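Local atomic coordinates of glycosyl transferase family 8 (Streptococcus pneumoniae, PDB entry 5GVV), a protein that transfers galactose from UDP-galactose to the terminal glucose of the already glycosylated serine-rich repeat protein PsrP, the third step of its O-glycosylation. Residues A[164-169]-A[178-183]; A[274-279]-A[301-306]; A[371-376]-A[389-394]. One frame throughout, in Å; residues are numbered along the deposited sequence.

Interaction 1: residues A[164-169]-A[178-183]; sequences DLTEKE and QSILNM
I180 packs against T166 where the two segments come nearest, and its branched side chain gives a worked example of how a beta-branched residue shares its atoms among several neighbours. At the root, CB of I180 stands 3.8 Å from OG1 of T166. The two branches then divide the work. CG2 presses on that same oxygen, T166 OG1, at 3.3 Å, and also faces the methyl CD2 of L165. CG1 runs past T166 on the other branch and meets its methyl, I180 CG1 to T166 CG2 being 3.9 Å. The tip, CD1, reaches over the backbone of T166, 3.9 Å from its CA, and comes within 4.2 Å of the carbonyl oxygen of E169, as measured from I180 CD1 to E169 O. This carbonyl is buried by the contact and has no polar partner in the model. It lies where the chain has left the helix at K168 and E169 takes a left-handed backbone conformation.

One turn further along, M183, present as selenomethionine, meets L165. With CG of L165 trans to the backbone N (chi1 178°), the isobutyl group extends across to M183. There L165 CD2 sits 3.8 Å from M183 SE and is tightly packed against M183 CG at 3.4 Å. OE1 of E169 approaches the selenium more loosely.

The T166 hydroxyl touches only carbon of the I180 side chain; its hydrogen bonds go to L162 O, one turn back, and to Y91 OH. L162 and Y91 also touch I180, so T166 and I180 share the same two neighbours. The contact thus joins the C-terminal end of helix 158-167 to helix 176-185, whose far side is tied to the loop of F141 and A143 through N182 and Q178.

Interaction 2: residues A[274-279]-A[301-306]; sequences QIFKLQ and EVHFHI
Q279 and H305 meet because the glutamine chain folds at its second torsion (chi2 -82°), carrying the amide over to the neighbouring strand, while H303 extends its ring with CG trans to the backbone N (chi1 -172°). The amide oxygen of Q279 then receives the imidazole N-H of H305, NE2 to OE1 at 2.6 Å. The bond is short and almost straight (177°), lies in the plane of the imidazole and runs nearly along the C=O axis. The same oxygen rests beside H303, with Q279 OE1 3.3 Å from H303 CB. On its other side this methylene covers F276: H303 CB lies 3.6 Å from the centroid of the phenyl ring, over its face, a CH-pi contact.

The backbones hold these groups in a parallel register. H303 N donates to L278 O at 3.0 Å, and just before it K277 N donates to E301 O at 2.8 Å. The contact joins the two strands of the beta-alpha-beta unit formed by strand 278-283, helix 292-298 and strand 302-307.

A water links Q279 NE2, from which it accepts at 3.1 Å, to H303 ND1. H303 NE2 is taken by T326 and H305 ND1 by Y328, both on strand 325-328, next in the sheet.

Oxygen toward an imidazole nitrogen and nitrogen toward water are consistent with this orientation of the Q279 amide. Facing an amide oxygen, NE2 of H305 probably carries a hydrogen.

Interaction 3: residues A[371-376]-A[389-394]; sequences AFDNTC and YPSSIP
D373 receives S391 in a close polar grip: the serine hydroxyl donates to the carboxylate, S391 OG to D373 OD1 at 2.7 Å, using the syn lone pair of that oxygen. The backbone N of S391 adds weak bonds to both carboxylate oxygens, so the group is held by the hydroxyl and the amide of one residue. Chi1 of D373 (47°) turns the carboxylate back between its own N and carbonyl carbon, where it also takes a weak bond from N374 N. A water donates to D373 OD2 and accepts from S392 N, within the type I turn of P390 to I393. Beside this group, D373 N donates to Y389 O at 2.8 Å, and Y389 N donates to A371 O at 2.8 Å.

The ring of F372 packs against S391 and P394. Its CD1 approaches S391 CA at 3.4 Å, and the ring edge faces Y389 O, with P394 CA also near the ring plane.

A second shell sets these groups in place. F372 N is fixed by T375 OG1 at 2.9 Å, and that hydroxyl is also bonded to D348 O. M397 of helix 395-402 touches F372.

The contact closes the C-terminal end of a parallel strand pair, 369-372 beside the outermost strand 387-389, in a sheet whose 3-2-1-4-5-6 order is that of a Rossmann-like fold.

Interactions 2 and 3 belong to the same six-stranded parallel sheet, their centres 20 Å apart and their nearest atoms about 9 Å; interaction 2 joins the neighbouring strands 278-283 and 302-307, interaction 3 an outer pair, 369-372 and 387-389. Helix 395-402 reaches both, lying against L278 and V302 in the one and F372 and Y389 in the other. Interaction 1 lies far from both, its centre about 44 Å from that of interaction 2 and about 47 Å from that of interaction 3. None of the three lines the UDP and manganese site; in interaction 1 the I180 side chain is about 12 Å from the bound UDP.

Interaction 1: residues A[164-169]-A[178-183]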
loop_
_atom_site.group_PDB
_atom_site.type_symbol
_atom_site.label_atom_id
_atom_site.label_comp_id
_atom_site.label_asym_id
_atom_site.label_seq_id
_atom_site.Cartn_x
_atom_site.Cartn_y
_atom_site.Cartn_z
ATOM N N ASP A 164 14.139 -24.077 -17.618
ATOM C CA ASP A 164 14.966 -24.453 -18.760
ATOM C C ASP A 164 14.380 -23.952 -20.082
ATOM O O ASP A 164 15.102 -23.404 -20.921
ATOM C CB ASP A 164 15.154 -25.974 -18.805
ATOM C CG ASP A 164 15.980 -26.494 -17.640
ATOM O OD1 ASP A 164 16.697 -25.688 -17.007
ATOM O OD2 ASP A 164 15.919 -27.714 -17.364
ATOM N N LEU A 165 13.073 -24.132 -20.269
ATOM C CA LEU A 165 12.432 -23.666 -21.495
ATOM C C LEU A 165 12.358 -22.146 -21.552
ATOM O O LEU A 165 12.489 -21.569 -22.623
ATOM C CB LEU A 165 11.044 -24.283 -21.699
ATOM C CG LEU A 165 10.323 -23.779 -22.962
ATOM C CD1 LEU A 165 11.154 -24.024 -24.215
ATOM C CD2 LEU A 165 8.936 -24.385 -23.116
ATOM N N THR A 166 12.157 -21.496 -20.408
ATOM C CA THR A 166 12.140 -20.034 -20.375
ATOM C C THR A 166 13.549 -19.495 -20.614
ATOM O O THR A 166 13.723 -18.366 -21.070
ATOM C CB THR A 166 11.591 -19.481 -19.043
ATOM O OG1 THR A 166 10.413 -20.208 -18.667
ATOM C CG2 THR A 166 11.247 -18.001 -19.176
ATOM N N GLU A 167 14.554 -20.314 -20.315
ATOM C CA GLU A 167 15.942 -19.936 -20.570
ATOM C C GLU A 167 16.228 -19.855 -22.066
ATOM O O GLU A 167 16.834 -18.890 -22.537
ATOM C CB GLU A 167 16.909 -20.888 -19.866
ATOM C CG GLU A 167 17.447 -20.321 -18.565
ATOM C CD GLU A 167 18.066 -18.949 -18.760
ATOM O OE1 GLU A 167 18.995 -18.827 -19.586
ATOM O OE2 GLU A 167 17.616 -17.989 -18.100
ATOM N N LYS A 168 15.791 -20.867 -22.811
ATOM C CA LYS A 168 15.660 -20.711 -24.251
ATOM C C LYS A 168 14.508 -19.734 -24.445
ATOM O O LYS A 168 13.710 -19.532 -23.541
ATOM C CB LYS A 168 15.282 -22.036 -24.927
ATOM C CG LYS A 168 16.109 -23.256 -24.549
ATOM C CD LYS A 168 15.732 -24.458 -25.427
ATOM C CE LYS A 168 15.897 -24.138 -26.914
ATOM N NZ LYS A 168 15.240 -25.137 -27.809
ATOM N N GLU A 169 14.430 -19.107 -25.610
ATOM C CA GLU A 169 13.174 -18.516 -26.073
ATOM C C GLU A 169 12.393 -17.583 -25.128
ATOM O O GLU A 169 11.170 -17.482 -25.252
ATOM C CB GLU A 169 12.239 -19.642 -26.526
ATOM C CG GLU A 169 12.939 -20.763 -27.277
ATOM C CD GLU A 169 11.992 -21.534 -28.162
ATOM O OE1 GLU A 169 10.984 -20.940 -28.603
ATOM O OE2 GLU A 169 12.252 -22.729 -28.419
ATOM N N GLN A 178 3.564 -16.826 -19.581
ATOM C CA GLN A 178 2.331 -17.362 -20.134
ATOM C C GLN A 178 2.615 -18.104 -21.434
ATOM O O GLN A 178 2.126 -19.219 -21.637
ATOM C CB GLN A 178 1.321 -16.238 -20.364
ATOM C CG GLN A 178 -0.023 -16.712 -20.896
ATOM C CD GLN A 178 -1.088 -15.641 -20.810
ATOM O OE1 GLN A 178 -1.384 -15.134 -19.729
ATOM N NE2 GLN A 178 -1.671 -15.290 -21.950
ATOM N N SER A 179 3.406 -17.486 -22.308
ATOM C CA SER A 179 3.839 -18.134 -23.547
ATOM C C SER A 179 4.586 -19.433 -23.258
ATOM O O SER A 179 4.459 -20.413 -23.996
ATOM C CB SER A 179 4.733 -17.198 -24.365
ATOM O OG SER A 179 4.001 -16.117 -24.912
ATOM N N ILE A 180 5.367 -19.434 -22.181
ATOM C CA ILE A 180 6.128 -20.613 -21.780
ATOM C C ILE A 180 5.198 -21.732 -21.311
ATOM O O ILE A 180 5.372 -22.898 -21.681
ATOM C CB ILE A 180 7.127 -20.285 -20.651
ATOM C CG1 ILE A 180 8.096 -19.176 -21.082
ATOM C CG2 ILE A 180 7.880 -21.534 -20.226
ATOM C CD1 ILE A 180 8.822 -19.462 -22.387
ATOM N N LEU A 181 4.217 -21.370 -20.487
ATOM C CA LEU A 181 3.255 -22.334 -19.952
ATOM C C LEU A 181 2.430 -23.008 -21.054
ATOM O O LEU A 181 2.177 -24.215 -21.006
ATOM C CB LEU A 181 2.330 -21.650 -18.940
ATOM C CG LEU A 181 2.928 -21.365 -17.563
ATOM C CD1 LEU A 181 2.179 -20.246 -16.866
ATOM C CD2 LEU A 181 2.904 -22.618 -16.714
ATOM N N ASN A 182 2.013 -22.230 -22.045
ATOM C CA ASN A 182 1.264 -22.778 -23.168
ATOM C C ASN A 182 2.137 -23.652 -24.064
ATOM O O ASN A 182 1.686 -24.679 -24.585
ATOM C CB ASN A 182 0.629 -21.650 -23.978
ATOM C CG ASN A 182 -0.670 -21.172 -23.375
ATOM O OD1 ASN A 182 -1.740 -21.679 -23.708
ATOM N ND2 ASN A 182 -0.585 -20.205 -22.469
HETATM N N MSE A 183 3.369 -23.240 -24.255
HETATM C CA MSE A 183 4.267 -24.013 -25.094
HETATM C C MSE A 183 4.650 -25.313 -24.440
HETATM O O MSE A 183 5.063 -26.190 -25.160
HETATM C CB MSE A 183 5.458 -23.164 -25.468
HETATM C CG MSE A 183 6.772 -23.890 -25.646
HETATM SE SE MSE A 183 8.061 -22.719 -26.433
HETATM C CE MSE A 183 7.124 -21.008 -26.309
#

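Interaction 2: residues A[274-279]-A[301-306]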
loop_
_atom_site.group_PDB
_atom_site.type_symbol
_atom_site.label_atom_id
_atom_site.label_comp_id
_atom_site.label_asym_id
_atom_site.label_seq_id
_atom_site.Cartn_x
_atom_site.Cartn_y
_atom_site.Cartn_z
ATOM N N GLN A 274 0.241 -16.630 19.561
ATOM C CA GLN A 274 0.567 -16.623 20.976
ATOM C C GLN A 274 1.619 -15.560 21.264
ATOM O O GLN A 274 2.449 -15.239 20.409
ATOM C CB GLN A 274 1.057 -18.002 21.427
ATOM C CG GLN A 274 2.491 -18.319 21.025
ATOM C CD GLN A 274 2.646 -19.719 20.472
ATOM O OE1 GLN A 274 2.753 -20.689 21.225
ATOM N NE2 GLN A 274 2.656 -19.834 19.148
ATOM N N ILE A 275 1.563 -15.004 22.468
ATOM C CA ILE A 275 2.538 -14.016 22.904
ATOM C C ILE A 275 3.840 -14.735 23.217
ATOM O O ILE A 275 3.831 -15.905 23.609
ATOM C CB ILE A 275 2.023 -13.255 24.137
ATOM C CG1 ILE A 275 0.537 -12.933 23.951
ATOM C CG2 ILE A 275 2.847 -11.990 24.389
ATOM C CD1 ILE A 275 -0.040 -12.003 24.993
ATOM N N PHE A 276 4.959 -14.051 23.020
ATOM C CA PHE A 276 6.259 -14.668 23.241
ATOM C C PHE A 276 6.545 -14.861 24.730
ATOM O O PHE A 276 6.172 -14.022 25.550
ATOM C CB PHE A 276 7.356 -13.849 22.556
ATOM C CG PHE A 276 7.270 -13.871 21.053
ATOM C CD1 PHE A 276 7.518 -15.049 20.356
ATOM C CD2 PHE A 276 6.943 -12.725 20.339
ATOM C CE1 PHE A 276 7.440 -15.086 18.976
ATOM C CE2 PHE A 276 6.863 -12.751 18.957
ATOM C CZ PHE A 276 7.111 -13.937 18.273
ATOM N N LYS A 277 7.192 -15.974 25.069
ATOM C CA LYS A 277 7.478 -16.304 26.460
ATOM C C LYS A 277 8.935 -16.024 26.802
ATOM O O LYS A 277 9.334 -16.093 27.968
ATOM C CB LYS A 277 7.133 -17.770 26.751
ATOM C CG LYS A 277 5.669 -18.109 26.522
ATOM C CD LYS A 277 4.756 -17.101 27.223
ATOM C CE LYS A 277 4.898 -17.167 28.741
ATOM N NZ LYS A 277 5.171 -15.826 29.333
ATOM N N LEU A 278 9.724 -15.694 25.783
ATOM C CA LEU A 278 11.154 -15.465 25.967
ATOM C C LEU A 278 11.724 -14.711 24.776
ATOM O O LEU A 278 11.237 -14.858 23.651
ATOM C CB LEU A 278 11.894 -16.799 26.129
ATOM C CG LEU A 278 13.288 -16.758 26.768
ATOM C CD1 LEU A 278 13.195 -16.617 28.281
ATOM C CD2 LEU A 278 14.091 -17.993 26.408
ATOM N N GLN A 279 12.753 -13.907 25.029
ATOM C CA GLN A 279 13.436 -13.157 23.976
ATOM C C GLN A 279 14.920 -13.530 23.936
ATOM O O GLN A 279 15.642 -13.342 24.920
ATOM C CB GLN A 279 13.276 -11.649 24.206
ATOM C CG GLN A 279 11.815 -11.178 24.310
ATOM C CD GLN A 279 11.147 -10.964 22.960
ATOM O OE1 GLN A 279 11.814 -10.749 21.947
ATOM N NE2 GLN A 279 9.819 -11.017 22.942
ATOM N N GLU A 301 7.397 -20.038 20.440
ATOM C CA GLU A 301 7.078 -19.126 21.529
ATOM C C GLU A 301 8.307 -18.351 22.012
ATOM O O GLU A 301 8.233 -17.592 22.981
ATOM C CB GLU A 301 6.444 -19.891 22.690
ATOM C CG GLU A 301 7.425 -20.723 23.506
ATOM C CD GLU A 301 7.600 -22.138 22.988
ATOM O OE1 GLU A 301 7.767 -22.324 21.765
ATOM O OE2 GLU A 301 7.578 -23.070 23.816
ATOM N N VAL A 302 9.438 -18.552 21.338
ATOM C CA VAL A 302 10.627 -17.744 21.581
ATOM C C VAL A 302 10.824 -16.794 20.407
ATOM O O VAL A 302 10.729 -17.205 19.246
ATOM C CB VAL A 302 11.884 -18.618 21.724
ATOM C CG1 VAL A 302 13.109 -17.754 21.911
ATOM C CG2 VAL A 302 11.739 -19.562 22.894
ATOM N N HIS A 303 11.081 -15.525 20.706
ATOM C CA HIS A 303 11.410 -14.547 19.675
ATOM C C HIS A 303 12.926 -14.412 19.595
ATOM O O HIS A 303 13.570 -13.919 20.534
ATOM C CB HIS A 303 10.758 -13.199 20.002
ATOM C CG HIS A 303 10.868 -12.180 18.909
ATOM N ND1 HIS A 303 10.264 -10.942 18.981
ATOM C CD2 HIS A 303 11.512 -12.211 17.717
ATOM C CE1 HIS A 303 10.530 -10.258 17.884
ATOM N NE2 HIS A 303 11.291 -11.002 17.102
ATOM N N PHE A 304 13.496 -14.861 18.481
ATOM C CA PHE A 304 14.940 -14.797 18.293
ATOM C C PHE A 304 15.319 -13.509 17.584
ATOM O O PHE A 304 14.681 -13.119 16.601
ATOM C CB PHE A 304 15.428 -15.970 17.443
ATOM C CG PHE A 304 15.110 -17.317 18.013
ATOM C CD1 PHE A 304 16.051 -18.002 18.772
ATOM C CD2 PHE A 304 13.883 -17.919 17.759
ATOM C CE1 PHE A 304 15.768 -19.267 19.286
ATOM C CE2 PHE A 304 13.588 -19.178 18.270
ATOM C CZ PHE A 304 14.533 -19.851 19.037
ATOM N N HIS A 305 16.361 -12.850 18.079
ATOM C CA HIS A 305 16.874 -11.660 17.424
ATOM C C HIS A 305 18.293 -11.946 16.960
ATOM O O HIS A 305 19.182 -12.190 17.782
ATOM C CB HIS A 305 16.851 -10.467 18.388
ATOM C CG HIS A 305 15.509 -10.213 18.999
ATOM N ND1 HIS A 305 14.660 -9.218 18.554
ATOM C CD2 HIS A 305 14.862 -10.828 20.017
ATOM C CE1 HIS A 305 13.549 -9.238 19.270
ATOM N NE2 HIS A 305 13.648 -10.204 20.167
ATOM N N ILE A 306 18.500 -11.940 15.647
ATOM C CA ILE A 306 19.824 -12.200 15.088
ATOM C C ILE A 306 20.372 -10.913 14.489
ATOM O O ILE A 306 19.807 -10.376 13.530
ATOM C CB ILE A 306 19.793 -13.309 14.018
ATOM C CG1 ILE A 306 19.065 -14.547 14.550
ATOM C CG2 ILE A 306 21.212 -13.675 13.591
ATOM C CD1 ILE A 306 19.657 -15.091 15.850
HETATM O O HOH W 1 8.400 -9.519 20.619
#

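Interaction 3: residues A[371-376]-A[389-394]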
loop_
_atom_site.group_PDB
_atom_site.type_symbol
_atom_site.label_atom_id
_atom_site.label_comp_id
_atom_site.label_asym_id
_atom_site.label_seq_id
_atom_site.Cartn_x
_atom_site.Cartn_y
_atom_site.Cartn_z
ATOM N N ALA A 371 25.524 -21.975 25.050
ATOM C CA ALA A 371 26.214 -22.188 23.781
ATOM C C ALA A 371 26.172 -23.648 23.351
ATOM O O ALA A 371 25.768 -24.522 24.126
ATOM C CB ALA A 371 27.657 -21.706 23.878
ATOM N N PHE A 372 26.569 -23.905 22.107
ATOM C CA PHE A 372 26.791 -25.275 21.649
ATOM C C PHE A 372 28.249 -25.640 21.878
ATOM O O PHE A 372 29.089 -24.750 22.019
ATOM C CB PHE A 372 26.454 -25.428 20.164
ATOM C CG PHE A 372 24.984 -25.598 19.885
ATOM C CD1 PHE A 372 24.310 -26.732 20.321
ATOM C CD2 PHE A 372 24.282 -24.637 19.172
ATOM C CE1 PHE A 372 22.958 -26.899 20.059
ATOM C CE2 PHE A 372 22.928 -24.794 18.904
ATOM C CZ PHE A 372 22.266 -25.929 19.348
ATOM N N ASP A 373 28.543 -26.942 21.903
ATOM C CA ASP A 373 29.903 -27.440 22.098
ATOM C C ASP A 373 30.883 -26.826 21.102
ATOM O O ASP A 373 32.048 -26.575 21.433
ATOM C CB ASP A 373 29.933 -28.975 21.987
ATOM C CG ASP A 373 29.182 -29.488 20.768
ATOM O OD1 ASP A 373 28.852 -28.676 19.877
ATOM O OD2 ASP A 373 28.921 -30.708 20.694
ATOM N N ASN A 374 30.401 -26.579 19.888
ATOM C CA ASN A 374 31.244 -26.056 18.816
ATOM C C ASN A 374 31.092 -24.550 18.559
ATOM O O ASN A 374 31.598 -24.041 17.557
ATOM C CB ASN A 374 30.976 -26.823 17.517
ATOM C CG ASN A 374 29.549 -26.653 17.027
ATOM O OD1 ASN A 374 28.681 -26.196 17.769
ATOM N ND2 ASN A 374 29.296 -27.034 15.778
ATOM N N THR A 375 30.396 -23.841 19.443
ATOM C CA THR A 375 30.244 -22.394 19.280
ATOM C C THR A 375 30.696 -21.602 20.506
ATOM O O THR A 375 30.720 -20.370 20.474
ATOM C CB THR A 375 28.792 -21.993 18.930
ATOM O OG1 THR A 375 27.914 -22.364 20.000
ATOM C CG2 THR A 375 28.335 -22.652 17.629
ATOM N N CYS A 376 31.043 -22.296 21.586
ATOM C CA CYS A 376 31.542 -21.604 22.769
ATOM C C CYS A 376 32.907 -20.999 22.465
ATOM O O CYS A 376 33.700 -21.579 21.714
ATOM C CB CYS A 376 31.602 -22.543 23.976
ATOM S SG CYS A 376 32.350 -24.132 23.644
ATOM N N TYR A 389 25.778 -27.103 25.209
ATOM C CA TYR A 389 24.954 -28.227 24.760
ATOM C C TYR A 389 25.476 -28.830 23.447
ATOM O O TYR A 389 26.127 -28.140 22.662
ATOM C CB TYR A 389 23.475 -27.779 24.660
ATOM C CG TYR A 389 22.966 -27.245 25.984
ATOM C CD1 TYR A 389 22.476 -28.109 26.958
ATOM C CD2 TYR A 389 23.028 -25.890 26.283
ATOM C CE1 TYR A 389 22.045 -27.637 28.183
ATOM C CE2 TYR A 389 22.597 -25.407 27.506
ATOM C CZ TYR A 389 22.109 -26.286 28.453
ATOM O OH TYR A 389 21.676 -25.821 29.675
ATOM N N PRO A 390 25.225 -30.134 23.221
ATOM C CA PRO A 390 25.772 -30.788 22.020
ATOM C C PRO A 390 25.071 -30.387 20.724
ATOM O O PRO A 390 23.849 -30.520 20.611
ATOM C CB PRO A 390 25.558 -32.283 22.300
ATOM C CG PRO A 390 24.425 -32.331 23.274
ATOM C CD PRO A 390 24.560 -31.092 24.123
ATOM N N SER A 391 25.845 -29.914 19.749
ATOM C CA SER A 391 25.284 -29.429 18.486
ATOM C C SER A 391 24.634 -30.519 17.637
ATOM O O SER A 391 23.784 -30.226 16.799
ATOM C CB SER A 391 26.355 -28.696 17.673
ATOM O OG SER A 391 27.570 -29.428 17.645
ATOM N N SER A 392 25.027 -31.771 17.841
ATOM C CA SER A 392 24.412 -32.852 17.082
ATOM C C SER A 392 23.144 -33.373 17.745
ATOM O O SER A 392 22.455 -34.229 17.190
ATOM C CB SER A 392 25.408 -33.977 16.830
ATOM O OG SER A 392 26.326 -33.586 15.825
ATOM N N ILE A 393 22.841 -32.857 18.934
ATOM C CA ILE A 393 21.576 -33.158 19.603
ATOM C C ILE A 393 20.951 -31.861 20.129
ATOM O O ILE A 393 20.895 -31.634 21.339
ATOM C CB ILE A 393 21.780 -34.167 20.744
ATOM C CG1 ILE A 393 22.579 -35.365 20.242
ATOM C CG2 ILE A 393 20.446 -34.673 21.300
ATOM C CD1 ILE A 393 23.421 -35.953 21.272
ATOM N N PRO A 394 20.475 -31.005 19.208
ATOM C CA PRO A 394 19.967 -29.676 19.565
ATOM C C PRO A 394 18.665 -29.709 20.362
ATOM O O PRO A 394 18.271 -28.664 20.880
ATOM C CB PRO A 394 19.734 -29.011 18.206
ATOM C CG PRO A 394 19.526 -30.140 17.259
ATOM C CD PRO A 394 20.434 -31.231 17.751
HETATM O O HOH W 2 27.112 -32.963 19.382
#